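Local coordinates for protein intimin (Escherichia coli O127:H6 str. E2348/69, PDB 6TQD) that acts as a bacterial adhesin in intimate attachment to host cells, with extracellular juncture domains that adopt an extended conformation, at residues I152-A157 / Q183-A188; V174-D179 / N200-V205. All blocks are in the same frame, centred on the assembly; numbering follows the deposited sequence.

Contact 1 of 2, residues I152-A157 / Q183-A188; sequences IVSGTA and QVVVSA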
loop_
_atom_site.group_PDB
_atom_site.type_symbol
_atom_site.label_atom_id
_atom_site.label_comp_id
_atom_site.label_asym_id
_atom_site.label_seq_id
_atom_site.Cartn_x
_atom_site.Cartn_y
_atom_site.Cartn_z
ATOM N N ILE A 152 -21.498 8.078 8.753
ATOM C CA ILE A 152 -22.395 6.938 8.606
ATOM C C ILE A 152 -22.979 6.990 7.195
ATOM O O ILE A 152 -23.687 7.940 6.841
ATOM C CB ILE A 152 -23.492 6.927 9.683
ATOM C CG1 ILE A 152 -22.853 6.713 11.051
ATOM C CG2 ILE A 152 -24.495 5.812 9.383
ATOM C CD1 ILE A 152 -23.787 6.890 12.232
ATOM N N VAL A 153 -22.660 5.981 6.383
ATOM C CA VAL A 153 -23.116 5.933 5.000
ATOM C C VAL A 153 -24.558 5.459 4.916
ATOM O O VAL A 153 -25.348 5.965 4.105
ATOM C CB VAL A 153 -22.180 5.025 4.179
ATOM C CG1 VAL A 153 -22.680 4.901 2.753
ATOM C CG2 VAL A 153 -20.755 5.542 4.227
ATOM N N SER A 154 -24.915 4.463 5.718
ATOM C CA SER A 154 -26.264 3.922 5.683
ATOM C C SER A 154 -26.564 3.307 7.036
ATOM O O SER A 154 -25.662 2.814 7.725
ATOM C CB SER A 154 -26.412 2.847 4.599
ATOM O OG SER A 154 -25.493 1.786 4.797
ATOM N N GLY A 155 -27.836 3.315 7.391
ATOM C CA GLY A 155 -28.293 2.803 8.669
ATOM C C GLY A 155 -28.463 3.901 9.703
ATOM O O GLY A 155 -28.123 5.067 9.489
ATOM N N THR A 156 -29.004 3.501 10.860
ATOM C CA THR A 156 -29.347 4.412 11.945
ATOM C C THR A 156 -28.446 4.108 13.134
ATOM O O THR A 156 -28.551 3.032 13.741
ATOM C CB THR A 156 -30.812 4.231 12.337
ATOM O OG1 THR A 156 -31.656 4.466 11.199
ATOM C CG2 THR A 156 -31.186 5.183 13.470
ATOM N N ALA A 157 -27.597 5.064 13.493
ATOM C CA ALA A 157 -26.631 4.891 14.574
ATOM C C ALA A 157 -26.056 6.260 14.917
ATOM O O ALA A 157 -26.434 7.278 14.332
ATOM C CB ALA A 157 -25.543 3.886 14.186
ATOM N N GLN A 183 -28.454 -3.048 9.898
ATOM C CA GLN A 183 -27.083 -2.951 9.422
ATOM C C GLN A 183 -26.649 -1.493 9.329
ATOM O O GLN A 183 -27.445 -0.607 9.022
ATOM C CB GLN A 183 -26.969 -3.597 8.040
ATOM C CG GLN A 183 -27.026 -5.119 8.050
ATOM C CD GLN A 183 -26.729 -5.719 6.685
ATOM O OE1 GLN A 183 -26.360 -5.009 5.748
ATOM N NE2 GLN A 183 -26.898 -7.030 6.565
ATOM N N VAL A 184 -25.363 -1.252 9.592
ATOM C CA VAL A 184 -24.792 0.089 9.537
ATOM C C VAL A 184 -23.461 0.014 8.804
ATOM O O VAL A 184 -22.653 -0.881 9.070
ATOM C CB VAL A 184 -24.577 0.666 10.951
ATOM C CG1 VAL A 184 -24.101 2.108 10.875
ATOM C CG2 VAL A 184 -25.848 0.561 11.791
ATOM N N VAL A 185 -23.229 0.951 7.884
ATOM C CA VAL A 185 -21.953 1.100 7.195
ATOM C C VAL A 185 -21.371 2.449 7.583
ATOM O O VAL A 185 -22.037 3.480 7.443
ATOM C CB VAL A 185 -22.109 0.995 5.668
ATOM C CG1 VAL A 185 -20.780 1.291 4.977
ATOM C CG2 VAL A 185 -22.608 -0.379 5.260
ATOM N N VAL A 186 -20.131 2.437 8.071
ATOM C CA VAL A 186 -19.399 3.643 8.426
ATOM C C VAL A 186 -18.231 3.782 7.462
ATOM O O VAL A 186 -17.680 2.782 6.994
ATOM C CB VAL A 186 -18.876 3.571 9.874
ATOM C CG1 VAL A 186 -18.199 4.861 10.252
ATOM C CG2 VAL A 186 -20.021 3.255 10.839
ATOM N N SER A 187 -17.859 5.031 7.158
ATOM C CA SER A 187 -16.753 5.309 6.251
ATOM C C SER A 187 -15.727 6.215 6.917
ATOM O O SER A 187 -16.020 6.941 7.874
ATOM C CB SER A 187 -17.253 5.995 4.974
ATOM O OG SER A 187 -17.652 7.324 5.254
ATOM N N ALA A 188 -14.507 6.169 6.367
ATOM C CA ALA A 188 -13.380 6.976 6.812
ATOM C C ALA A 188 -12.709 7.621 5.600
ATOM O O ALA A 188 -12.569 6.988 4.556
ATOM C CB ALA A 188 -12.347 6.083 7.531
HETATM O O HOH W 1 -26.392 -0.600 6.002
HETATM O O HOH W 2 -29.404 0.516 10.809
#

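Contact 2 of 2, residues V174-D179 / N200-V205; sequences VTLKSD and NAVIFV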
loop_
_atom_site.group_PDB
_atom_site.type_symbol
_atom_site.label_atom_id
_atom_site.label_comp_id
_atom_site.label_asym_id
_atom_site.label_seq_id
_atom_site.Cartn_x
_atom_site.Cartn_y
_atom_site.Cartn_z
ATOM N N VAL A 174 -12.862 5.613 16.345
ATOM C CA VAL A 174 -14.169 6.204 16.633
ATOM C C VAL A 174 -15.071 5.065 17.091
ATOM O O VAL A 174 -14.834 3.907 16.761
ATOM C CB VAL A 174 -14.737 6.919 15.383
ATOM C CG1 VAL A 174 -15.044 5.916 14.280
ATOM C CG2 VAL A 174 -15.970 7.737 15.737
ATOM N N THR A 175 -16.126 5.394 17.853
ATOM C CA THR A 175 -17.071 4.378 18.301
ATOM C C THR A 175 -18.451 4.627 17.696
ATOM O O THR A 175 -18.787 5.746 17.300
ATOM C CB THR A 175 -17.190 4.293 19.831
ATOM O OG1 THR A 175 -17.950 5.402 20.327
ATOM C CG2 THR A 175 -15.807 4.277 20.486
ATOM N N LEU A 176 -19.224 3.550 17.601
ATOM C CA LEU A 176 -20.552 3.539 17.004
ATOM C C LEU A 176 -21.507 2.820 17.948
ATOM O O LEU A 176 -21.175 1.753 18.462
ATOM C CB LEU A 176 -20.501 2.791 15.669
ATOM C CG LEU A 176 -21.791 2.794 14.863
ATOM C CD1 LEU A 176 -21.980 4.149 14.189
ATOM C CD2 LEU A 176 -21.798 1.660 13.847
ATOM N N LYS A 177 -22.685 3.404 18.164
ATOM C CA LYS A 177 -23.734 2.806 18.992
ATOM C C LYS A 177 -25.065 2.994 18.280
ATOM O O LYS A 177 -25.218 3.889 17.444
ATOM C CB LYS A 177 -23.817 3.467 20.376
ATOM C CG LYS A 177 -22.528 3.401 21.184
ATOM C CD LYS A 177 -22.608 4.260 22.437
ATOM C CE LYS A 177 -21.293 4.238 23.202
ATOM N NZ LYS A 177 -21.344 5.082 24.428
ATOM N N SER A 178 -26.045 2.160 18.620
ATOM C CA SER A 178 -27.359 2.300 17.999
ATOM C C SER A 178 -28.443 1.736 18.903
ATOM O O SER A 178 -28.222 0.741 19.598
ATOM C CB SER A 178 -27.429 1.588 16.644
ATOM O OG SER A 178 -28.697 1.780 16.044
ATOM N N ASP A 179 -29.610 2.386 18.872
ATOM C CA ASP A 179 -30.826 1.937 19.538
ATOM C C ASP A 179 -31.764 1.161 18.619
ATOM O O ASP A 179 -32.860 0.789 19.048
ATOM C CB ASP A 179 -31.597 3.153 20.071
ATOM C CG ASP A 179 -30.930 3.797 21.264
ATOM O OD1 ASP A 179 -30.850 3.147 22.329
ATOM O OD2 ASP A 179 -30.482 4.958 21.137
ATOM N N ASN A 200 -16.760 -2.712 6.390
ATOM C CA ASN A 200 -17.770 -3.742 6.210
ATOM C C ASN A 200 -18.971 -3.438 7.103
ATOM O O ASN A 200 -18.843 -2.841 8.172
ATOM C CB ASN A 200 -17.207 -5.114 6.575
ATOM C CG ASN A 200 -16.249 -5.652 5.531
ATOM O OD1 ASN A 200 -16.230 -5.195 4.387
ATOM N ND2 ASN A 200 -15.450 -6.637 5.922
ATOM N N ALA A 201 -20.150 -3.840 6.644
ATOM C CA ALA A 201 -21.354 -3.609 7.420
ATOM C C ALA A 201 -21.253 -4.348 8.741
ATOM O O ALA A 201 -20.676 -5.436 8.817
ATOM C CB ALA A 201 -22.576 -4.119 6.657
ATOM N N VAL A 202 -21.803 -3.734 9.789
ATOM C CA VAL A 202 -22.020 -4.379 11.074
ATOM C C VAL A 202 -23.523 -4.408 11.294
ATOM O O VAL A 202 -24.282 -3.708 10.629
ATOM C CB VAL A 202 -21.309 -3.653 12.226
ATOM C CG1 VAL A 202 -19.806 -3.619 11.987
ATOM C CG2 VAL A 202 -21.852 -2.239 12.391
ATOM N N ILE A 203 -23.954 -5.236 12.234
ATOM C CA ILE A 203 -25.375 -5.412 12.507
ATOM C C ILE A 203 -25.620 -5.214 13.993
ATOM O O ILE A 203 -24.931 -5.811 14.829
ATOM C CB ILE A 203 -25.880 -6.791 12.032
ATOM C CG1 ILE A 203 -27.398 -6.876 12.190
ATOM C CG2 ILE A 203 -25.192 -7.912 12.804
ATOM C CD1 ILE A 203 -28.029 -7.994 11.376
ATOM N N PHE A 204 -26.625 -4.407 14.325
ATOM C CA PHE A 204 -27.086 -4.270 15.705
ATOM C C PHE A 204 -28.300 -5.172 15.886
ATOM O O PHE A 204 -29.207 -5.178 15.045
ATOM C CB PHE A 204 -27.432 -2.813 16.011
ATOM C CG PHE A 204 -26.225 -1.915 16.144
ATOM C CD1 PHE A 204 -25.579 -1.770 17.361
ATOM C CD2 PHE A 204 -25.723 -1.231 15.046
ATOM C CE1 PHE A 204 -24.478 -0.953 17.491
ATOM C CE2 PHE A 204 -24.615 -0.415 15.171
ATOM C CZ PHE A 204 -23.988 -0.275 16.390
ATOM N N VAL A 205 -28.308 -5.938 16.982
ATOM C CA VAL A 205 -29.251 -7.033 17.181
ATOM C C VAL A 205 -30.074 -6.799 18.442
ATOM O O VAL A 205 -29.545 -6.372 19.475
ATOM C CB VAL A 205 -28.504 -8.384 17.269
ATOM C CG1 VAL A 205 -29.488 -9.546 17.296
ATOM C CG2 VAL A 205 -27.525 -8.538 16.107
#

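Contact 1 of 2, residues I152-A157 / Q183-A188
V153 and S154 both face V185, and the carbonyl of that one valine takes the N-H of each. V153 N gives the short bond, 2.8 Å to V185 O, though bent to 147° at the hydrogen; S154 N reaches V185 O only weakly, at 3.5 Å. In return V185 N donates to S154 O at 3.1 Å, nearly straight at 164°, so both peptide groups around V185 are engaged. The extra residue turns the side chain of V153 toward strand 183-188, where CG2 rests against CB of S187.

Beyond S154 the direct pairing gives way to water. One molecule accepts from T156 N at 3.0 Å and donates to Q183 O at 2.9 Å, standing in for the next backbone bond. A second lies 2.8 Å from S154 OG and donates weakly to the same Q183 O. S154 has its hydroxyl tucked between its own N and carbonyl carbon (chi1 58°), which lays OG against CB and CG2 of V185 and leaves it able to meet that water; a small polar residue suits this wet edge. G155 passes with its CA 3.5 Å from Q183 O in a CA-H...O contact, at a positive phi that glycine tolerates easily, having no CB to clash with that oxygen.

V184 is buried, with I152 and A157 packed on it at the margin: its CG1 meets I152 CG2 at 4.0 Å and the methyl of A157. L176 and F204 also touch V184, and a compact branched side chain suits this inner surface. With V153 and S154 opposite the single V185, the register shifts by one between I152 and S154: a classic beta bulge, placed where strand 147-154 ends against antiparallel strand 182-189 in a bacterial Ig-like domain.

Contact 2 of 2, residues V174-D179 / N200-V205
Part of the core between the two sheets of an Ig-like beta sandwich is made here by L176 from strand 171-177 and S178 just beyond its end, packed against V202 and F204 of strand 197-205. The strand axes of 174-177 and 202-205 stay 9.8 Å apart at their closest, at 42° to each other, the spacing of facing sheets whose contact is made by side chains.

The F204 ring bridges the two segments. With its CG anti to the carbonyl carbon (chi1 -73°), the ring reaches over to S178, whose CB sits above the ring centre, 3.6 Å from the centroid and only 7° off the normal: a CH-pi contact. Leucine approaches the same ring differently. L176 CD2 comes in at the ring edge, in its plane, 3.7 Å from F204 CE2, and also meets V202 CG2 at 4.2 Å, so one methyl bridges both residues of the opposing strand.

Serine looks odd in such a place, but its two halves have separate work. The hydroxyl turns from the ring, OG donating to T156 O and accepting from K180 N, which satisfies a buried polar group; the adjoining oxygen may also make the CB hydrogens slightly better partners for the aromatic face. A leucine methyl thus lies at the edge and a serine CB over the face of a core phenylalanine, sheet-to-sheet packing as in the beta sandwich of a bacterial Ig-like domain.

The centres of contacts 1 and 2 lie 8 Å apart in the same Ig-like domain, and along the chain their segments alternate: 152-157, 174-179, 183-188, 200-205. Contact 1 joins neighbouring strands within one sheet, whereas contact 2 spans from the other sheet to strand 197-205, itself the neighbour of 182-189. The backbone bond V184 N to V202 O, 2.9 Å, ties the two together, and A157 CB packs on L176 CD1 at 3.6 Å. In-sheet pairing and sheet-to-sheet packing therefore meet in one shared core, consistent with a compactly packed domain within the extended passenger of this adhesin.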